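Local coordinates for protein leucine--tRNA ligase (Agrobacterium radiobacter, PDB 5AH5) that probably charges its cognate tRNA with leucine in an ATP-dependent reaction that releases AMP and diphosphate, at residues P40-Y54 with D101-F115. Residues are numbered along the deposited sequence; the frame is centred on the assembly and turned at random.
Sequences PYTSGHLHIGHVRNY and DAIDSMKRSMMQLGF. With LSS (5'-O-(L-leucylsulfamoyl)adenosine), chain I.
Pro40 brings CG to 4.1 Å from SD of Met106, the two side chains sliding past each other in opposite directions, and opens a loop that rides along one flank of helix 95-112. Two residues on, the methyl CG2 of Thr42 wedges between Ile103 and Met106, reaching CG1 of Ile103 at 3.6 Å. The Met106 chain bends at its last torsion (chi3 -57°), which brings CE against this methyl and the carbonyl oxygen of Tyr41. Where the loop passes Gly44, its carbonyl rests on the methyl of Ala102. The end of the His45 side chain comes back to Ser105, whose OG meets the imidazole obliquely, 2.7 Å from ND1. Beside it, one water accepts the backbone N-H of Leu46 at 2.8 Å and also bonds the hydroxyls of Ser105 and Ser109, so it bridges the loop backbone to two serines one turn apart on the helix. Leu46 itself points toward the helix: CG stands anti to the backbone N (chi1 -160°), which sets the isobutyl end against Met110, through CD1, and CB of Ser109, 3.7 Å from CD2, with Leu113 beyond. Val51, in the first turns of helix 48-66, sets both methyls against Leu113. The extended Met110 chain carries CE to the ring of Tyr54, 3.8 Å from CE2, while the hydroxyl of that tyrosine bonds Met38 O. Phe115, just past the Schellman turn at Gly114, brings CE2 to 3.6 Å from CB of Tyr54. The same loop and helix start also line the ligand pocket: His50 NE2 donates to a sulfamoyl oxygen of the leucyl-adenylate analogue, Asn53 OD1 accepts from its ribose, and the Tyr41 ring covers its amino group. His47-Ile48-Gly49-His50 is the HIGH signature of class I aminoacyl-tRNA synthetases, with His47 as N-cap of helix 48-66 in the Rossmann-type catalytic domain.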
loop_
_atom_site.group_PDB
_atom_site.type_symbol
_atom_site.label_atom_id
_atom_site.label_comp_id
_atom_site.label_asym_id
_atom_site.label_seq_id
_atom_site.Cartn_x
_atom_site.Cartn_y
_atom_site.Cartn_z
ATOM N N PRO B 40 -11.571 2.449 0.002
ATOM C CA PRO B 40 -12.180 1.469 -0.832
ATOM C C PRO B 40 -12.893 2.013 -2.116
ATOM O O PRO B 40 -13.412 3.117 -2.105
ATOM C CB PRO B 40 -13.230 0.886 0.054
ATOM C CG PRO B 40 -13.636 1.967 0.906
ATOM C CD PRO B 40 -12.408 2.788 1.130
ATOM N N TYR B 41 -12.958 1.197 -3.166
ATOM C CA TYR B 41 -13.815 1.504 -4.344
ATOM C C TYR B 41 -15.259 1.399 -3.936
ATOM O O TYR B 41 -15.693 0.470 -3.251
ATOM C CB TYR B 41 -13.541 0.558 -5.525
ATOM C CG TYR B 41 -12.161 0.740 -6.175
ATOM C CD1 TYR B 41 -11.797 1.972 -6.730
ATOM C CD2 TYR B 41 -11.227 -0.315 -6.242
ATOM C CE1 TYR B 41 -10.604 2.148 -7.354
ATOM C CE2 TYR B 41 -9.978 -0.118 -6.878
ATOM C CZ TYR B 41 -9.669 1.109 -7.385
ATOM O OH TYR B 41 -8.455 1.377 -7.983
ATOM N N THR B 42 -16.074 2.282 -4.459
ATOM C CA THR B 42 -17.489 2.221 -4.165
ATOM C C THR B 42 -18.214 1.304 -5.162
ATOM O O THR B 42 -19.170 1.738 -5.855
ATOM C CB THR B 42 -18.082 3.653 -4.168
ATOM O OG1 THR B 42 -17.762 4.271 -5.425
ATOM C CG2 THR B 42 -17.450 4.427 -3.058
ATOM N N SER B 43 -17.832 0.020 -5.157
ATOM C CA SER B 43 -18.340 -0.946 -6.091
ATOM C C SER B 43 -19.291 -1.933 -5.469
ATOM O O SER B 43 -19.713 -2.870 -6.113
ATOM C CB SER B 43 -17.198 -1.656 -6.744
ATOM O OG SER B 43 -16.342 -2.306 -5.783
ATOM N N GLY B 44 -19.659 -1.749 -4.223
ATOM C CA GLY B 44 -20.511 -2.724 -3.523
ATOM C C GLY B 44 -20.505 -2.467 -2.008
ATOM O O GLY B 44 -20.105 -1.418 -1.541
ATOM N N HIS B 45 -21.011 -3.394 -1.267
ATOM C CA HIS B 45 -20.974 -3.350 0.195
ATOM C C HIS B 45 -19.564 -3.592 0.786
ATOM O O HIS B 45 -18.615 -3.929 0.081
ATOM C CB HIS B 45 -21.948 -4.378 0.776
ATOM C CG HIS B 45 -23.396 -4.092 0.473
ATOM N ND1 HIS B 45 -23.888 -2.821 0.229
ATOM C CD2 HIS B 45 -24.466 -4.922 0.399
ATOM C CE1 HIS B 45 -25.189 -2.882 0.019
ATOM N NE2 HIS B 45 -25.565 -4.146 0.119
ATOM N N LEU B 46 -19.419 -3.266 2.058
ATOM C CA LEU B 46 -18.171 -3.548 2.773
ATOM C C LEU B 46 -18.008 -5.087 2.809
ATOM O O LEU B 46 -18.970 -5.810 3.054
ATOM C CB LEU B 46 -18.205 -3.011 4.178
ATOM C CG LEU B 46 -16.844 -2.811 4.837
ATOM C CD1 LEU B 46 -16.049 -1.704 4.153
ATOM C CD2 LEU B 46 -16.992 -2.552 6.341
ATOM N N HIS B 47 -16.853 -5.588 2.419
ATOM C CA HIS B 47 -16.579 -7.004 2.588
ATOM C C HIS B 47 -15.464 -7.322 3.626
ATOM O O HIS B 47 -14.639 -6.478 4.003
ATOM C CB HIS B 47 -16.396 -7.649 1.206
ATOM C CG HIS B 47 -15.100 -7.339 0.542
ATOM N ND1 HIS B 47 -14.856 -7.625 -0.784
ATOM C CD2 HIS B 47 -13.960 -6.814 1.027
ATOM C CE1 HIS B 47 -13.613 -7.301 -1.084
ATOM N NE2 HIS B 47 -13.054 -6.779 -0.008
ATOM N N ILE B 48 -15.466 -8.574 4.084
ATOM C CA ILE B 48 -14.701 -9.001 5.229
ATOM C C ILE B 48 -13.237 -8.660 5.138
ATOM O O ILE B 48 -12.588 -8.385 6.148
ATOM C CB ILE B 48 -14.911 -10.509 5.549
ATOM C CG1 ILE B 48 -14.530 -10.801 7.011
ATOM C CG2 ILE B 48 -14.172 -11.347 4.519
ATOM C CD1 ILE B 48 -15.567 -10.373 8.067
ATOM N N GLY B 49 -12.709 -8.619 3.947
ATOM C CA GLY B 49 -11.361 -8.197 3.708
ATOM C C GLY B 49 -11.079 -6.784 4.122
ATOM O O GLY B 49 -10.009 -6.493 4.707
ATOM N N HIS B 50 -12.023 -5.872 3.792
ATOM C CA HIS B 50 -11.939 -4.534 4.298
ATOM C C HIS B 50 -11.914 -4.473 5.813
ATOM O O HIS B 50 -11.266 -3.607 6.354
ATOM C CB HIS B 50 -13.166 -3.681 3.826
ATOM C CG HIS B 50 -13.285 -3.530 2.336
ATOM N ND1 HIS B 50 -14.464 -3.742 1.671
ATOM C CD2 HIS B 50 -12.420 -3.065 1.408
ATOM C CE1 HIS B 50 -14.330 -3.441 0.396
ATOM N NE2 HIS B 50 -13.089 -3.047 0.207
ATOM N N VAL B 51 -12.781 -5.243 6.468
ATOM C CA VAL B 51 -12.847 -5.251 7.868
ATOM C C VAL B 51 -11.462 -5.565 8.477
ATOM O O VAL B 51 -11.075 -4.946 9.470
ATOM C CB VAL B 51 -13.828 -6.282 8.391
ATOM C CG1 VAL B 51 -13.858 -6.258 9.910
ATOM C CG2 VAL B 51 -15.197 -6.021 7.838
ATOM N N ARG B 52 -10.714 -6.472 7.842
ATOM C CA ARG B 52 -9.377 -6.848 8.335
ATOM C C ARG B 52 -8.411 -5.670 8.182
ATOM O O ARG B 52 -7.675 -5.303 9.121
ATOM C CB ARG B 52 -8.806 -8.063 7.620
ATOM C CG ARG B 52 -7.474 -8.467 8.232
ATOM C CD ARG B 52 -6.798 -9.559 7.472
ATOM N NE ARG B 52 -5.740 -10.167 8.265
ATOM C CZ ARG B 52 -4.899 -11.062 7.808
ATOM N NH1 ARG B 52 -5.038 -11.527 6.541
ATOM N NH2 ARG B 52 -3.934 -11.551 8.620
ATOM N N ASN B 53 -8.402 -5.124 6.976
ATOM C CA ASN B 53 -7.580 -4.009 6.618
ATOM C C ASN B 53 -7.778 -2.765 7.555
ATOM O O ASN B 53 -6.807 -2.125 8.005
ATOM C CB ASN B 53 -7.883 -3.660 5.171
ATOM C CG ASN B 53 -6.905 -2.742 4.555
ATOM O OD1 ASN B 53 -6.845 -2.679 3.315
ATOM N ND2 ASN B 53 -6.158 -1.986 5.353
ATOM N N TYR B 54 -9.009 -2.540 7.941
ATOM C CA TYR B 54 -9.412 -1.321 8.606
ATOM C C TYR B 54 -9.378 -1.500 10.135
ATOM O O TYR B 54 -9.175 -0.553 10.906
ATOM C CB TYR B 54 -10.758 -0.812 8.041
ATOM C CG TYR B 54 -10.764 -0.518 6.517
ATOM C CD1 TYR B 54 -9.615 -0.177 5.849
ATOM C CD2 TYR B 54 -11.947 -0.536 5.755
ATOM C CE1 TYR B 54 -9.585 0.085 4.517
ATOM C CE2 TYR B 54 -11.911 -0.271 4.359
ATOM C CZ TYR B 54 -10.759 0.020 3.743
ATOM O OH TYR B 54 -10.676 0.332 2.366
ATOM N N ASP B 101 -25.211 5.016 -2.738
ATOM C CA ASP B 101 -25.682 3.841 -1.977
ATOM C C ASP B 101 -24.519 3.027 -1.357
ATOM O O ASP B 101 -24.685 2.497 -0.286
ATOM C CB ASP B 101 -26.551 2.930 -2.845
ATOM C CG ASP B 101 -26.798 1.493 -2.241
ATOM O OD1 ASP B 101 -25.940 0.545 -2.397
ATOM O OD2 ASP B 101 -27.888 1.284 -1.650
ATOM N N ALA B 102 -23.407 2.900 -2.067
ATOM C CA ALA B 102 -22.317 2.051 -1.613
ATOM C C ALA B 102 -21.598 2.790 -0.506
ATOM O O ALA B 102 -21.178 2.190 0.493
ATOM C CB ALA B 102 -21.402 1.700 -2.757
ATOM N N ILE B 103 -21.462 4.096 -0.703
ATOM C CA ILE B 103 -20.889 4.980 0.325
ATOM C C ILE B 103 -21.681 4.830 1.612
ATOM O O ILE B 103 -21.129 4.499 2.676
ATOM C CB ILE B 103 -20.747 6.429 -0.157
ATOM C CG1 ILE B 103 -19.693 6.494 -1.239
ATOM C CG2 ILE B 103 -20.442 7.419 0.986
ATOM C CD1 ILE B 103 -19.547 7.858 -1.861
ATOM N N ASP B 104 -22.965 5.044 1.491
ATOM C CA ASP B 104 -23.864 5.041 2.624
ATOM C C ASP B 104 -23.814 3.644 3.331
ATOM O O ASP B 104 -23.737 3.569 4.550
ATOM C CB ASP B 104 -25.276 5.286 2.190
ATOM C CG ASP B 104 -25.559 6.774 1.709
ATOM O OD1 ASP B 104 -24.700 7.686 1.854
ATOM O OD2 ASP B 104 -26.684 6.995 1.156
ATOM N N SER B 105 -23.887 2.571 2.559
ATOM C CA SER B 105 -23.781 1.181 3.103
ATOM C C SER B 105 -22.394 0.960 3.780
ATOM O O SER B 105 -22.333 0.456 4.854
ATOM C CB SER B 105 -23.971 0.183 1.977
ATOM O OG SER B 105 -23.790 -1.129 2.392
ATOM N N MET B 106 -21.304 1.353 3.132
ATOM C CA MET B 106 -19.961 1.112 3.667
ATOM C C MET B 106 -19.718 1.929 4.919
ATOM O O MET B 106 -19.173 1.419 5.888
ATOM C CB MET B 106 -18.861 1.360 2.659
ATOM C CG MET B 106 -18.713 0.208 1.663
ATOM S SD MET B 106 -17.336 0.357 0.550
ATOM C CE MET B 106 -17.670 1.880 -0.194
ATOM N N LYS B 107 -20.157 3.186 4.908
ATOM C CA LYS B 107 -20.017 4.048 6.049
ATOM C C LYS B 107 -20.812 3.542 7.246
ATOM O O LYS B 107 -20.266 3.485 8.415
ATOM C CB LYS B 107 -20.380 5.500 5.683
ATOM C CG LYS B 107 -20.188 6.500 6.829
ATOM C CD LYS B 107 -20.259 7.952 6.330
ATOM C CE LYS B 107 -20.448 8.894 7.517
ATOM N NZ LYS B 107 -20.254 10.292 7.071
ATOM N N ARG B 108 -22.017 3.084 6.985
ATOM C CA ARG B 108 -22.788 2.471 8.045
ATOM C C ARG B 108 -22.072 1.187 8.633
ATOM O O ARG B 108 -22.102 0.977 9.823
ATOM C CB ARG B 108 -24.176 2.060 7.616
ATOM C CG ARG B 108 -25.202 3.181 7.489
ATOM C CD ARG B 108 -26.607 2.668 7.152
ATOM N NE ARG B 108 -27.235 3.643 6.236
ATOM C CZ ARG B 108 -27.411 3.514 4.910
ATOM N NH1 ARG B 108 -27.102 2.397 4.236
ATOM N NH2 ARG B 108 -27.968 4.526 4.254
ATOM N N SER B 109 -21.552 0.333 7.781
ATOM C CA SER B 109 -20.916 -0.916 8.217
ATOM C C SER B 109 -19.692 -0.578 9.128
ATOM O O SER B 109 -19.536 -1.156 10.231
ATOM C CB SER B 109 -20.487 -1.675 6.989
ATOM O OG SER B 109 -21.625 -2.239 6.411
ATOM N N MET B 110 -18.916 0.426 8.676
ATOM C CA MET B 110 -17.767 0.935 9.389
ATOM C C MET B 110 -18.078 1.471 10.791
ATOM O O MET B 110 -17.415 1.098 11.777
ATOM C CB MET B 110 -17.049 1.992 8.577
ATOM C CG MET B 110 -16.435 1.454 7.342
ATOM S SD MET B 110 -15.577 2.750 6.562
ATOM C CE MET B 110 -14.849 1.991 5.136
ATOM N N MET B 111 -19.074 2.327 10.878
ATOM C CA MET B 111 -19.553 2.842 12.137
ATOM C C MET B 111 -20.069 1.732 13.032
ATOM O O MET B 111 -19.794 1.752 14.233
ATOM C CB MET B 111 -20.604 3.944 11.959
ATOM C CG MET B 111 -20.094 5.155 11.222
ATOM S SD MET B 111 -21.339 6.468 10.867
ATOM C CE MET B 111 -22.775 5.648 10.188
ATOM N N GLN B 112 -20.738 0.744 12.474
ATOM C CA GLN B 112 -21.254 -0.350 13.284
ATOM C C GLN B 112 -20.141 -1.290 13.843
ATOM O O GLN B 112 -20.382 -1.925 14.828
ATOM C CB GLN B 112 -22.279 -1.183 12.525
ATOM C CG GLN B 112 -23.580 -0.386 12.333
ATOM C CD GLN B 112 -24.569 -1.024 11.363
ATOM O OE1 GLN B 112 -24.384 -2.158 10.934
ATOM N NE2 GLN B 112 -25.638 -0.298 11.035
ATOM N N LEU B 113 -19.013 -1.345 13.146
ATOM C CA LEU B 113 -17.792 -1.983 13.585
ATOM C C LEU B 113 -17.021 -1.194 14.622
ATOM O O LEU B 113 -16.094 -1.732 15.188
ATOM C CB LEU B 113 -16.878 -2.313 12.404
ATOM C CG LEU B 113 -17.328 -3.646 11.776
ATOM C CD1 LEU B 113 -17.026 -3.682 10.316
ATOM C CD2 LEU B 113 -16.631 -4.883 12.427
ATOM N N GLY B 114 -17.422 0.045 14.902
ATOM C CA GLY B 114 -16.748 0.865 15.870
ATOM C C GLY B 114 -15.454 1.391 15.350
ATOM O O GLY B 114 -14.570 1.708 16.120
ATOM N N PHE B 115 -15.313 1.511 14.047
ATOM C CA PHE B 115 -14.149 2.109 13.498
ATOM C C PHE B 115 -14.175 3.654 13.695
ATOM O O PHE B 115 -15.080 4.373 13.199
ATOM C CB PHE B 115 -13.990 1.767 11.998
ATOM C CG PHE B 115 -13.708 0.309 11.673
ATOM C CD1 PHE B 115 -13.140 -0.567 12.574
ATOM C CD2 PHE B 115 -13.979 -0.151 10.396
ATOM C CE1 PHE B 115 -12.863 -1.895 12.205
ATOM C CE2 PHE B 115 -13.699 -1.433 10.008
ATOM C CZ PHE B 115 -13.146 -2.332 10.929
HETATM C C1 LSS I . -8.861 -0.286 -3.639
HETATM N N1 LSS I . -8.433 -9.397 2.075
HETATM O O1 LSS I . -8.074 -1.186 -3.833
HETATM S S1 LSS I . -10.551 -1.819 -2.707
HETATM C C2 LSS I . -7.632 -8.437 2.532
HETATM N N2 LSS I . -10.063 -0.470 -3.122
HETATM O O2 LSS I . -6.167 -4.711 -0.358
HETATM N N3 LSS I . -7.697 -7.158 2.102
HETATM O O3 LSS I . -6.009 -2.234 0.845
HETATM C C4 LSS I . -8.624 -6.839 1.168
HETATM N N4 LSS I . -9.641 2.049 -4.063
HETATM O O4 LSS I . -9.099 -3.360 1.107
HETATM C C5 LSS I . -9.426 -7.817 0.591
HETATM O O5 LSS I . -9.614 -2.334 -1.521
HETATM C C6 LSS I . -9.305 -9.120 1.041
HETATM N N6 LSS I . -10.130 -10.068 0.524
HETATM C C7 LSS I . -6.717 3.007 -3.591
HETATM N N7 LSS I . -10.207 -7.214 -0.343
HETATM C C8 LSS I . -9.863 -5.898 -0.391
HETATM C C9 LSS I . -7.314 1.648 -3.217
HETATM N N9 LSS I . -8.916 -5.679 0.559
HETATM C CA LSS I . -8.490 1.109 -4.051
HETATM C C10 LSS I . -5.987 2.875 -4.937
HETATM C C11 LSS I . -5.808 3.484 -2.402
HETATM O O1A LSS I . -10.537 -2.932 -3.666
HETATM C C21 LSS I . -8.219 -4.441 0.847
HETATM C C22 LSS I . -7.368 -3.997 -0.291
HETATM C C23 LSS I . -7.161 -2.509 0.001
HETATM C C24 LSS I . -8.475 -2.167 0.672
HETATM C C25 LSS I . -9.507 -1.599 -0.305
HETATM O O2A LSS I . -11.853 -1.758 -2.077
HETATM O O HOH W 1 -21.600 -2.323 3.503
#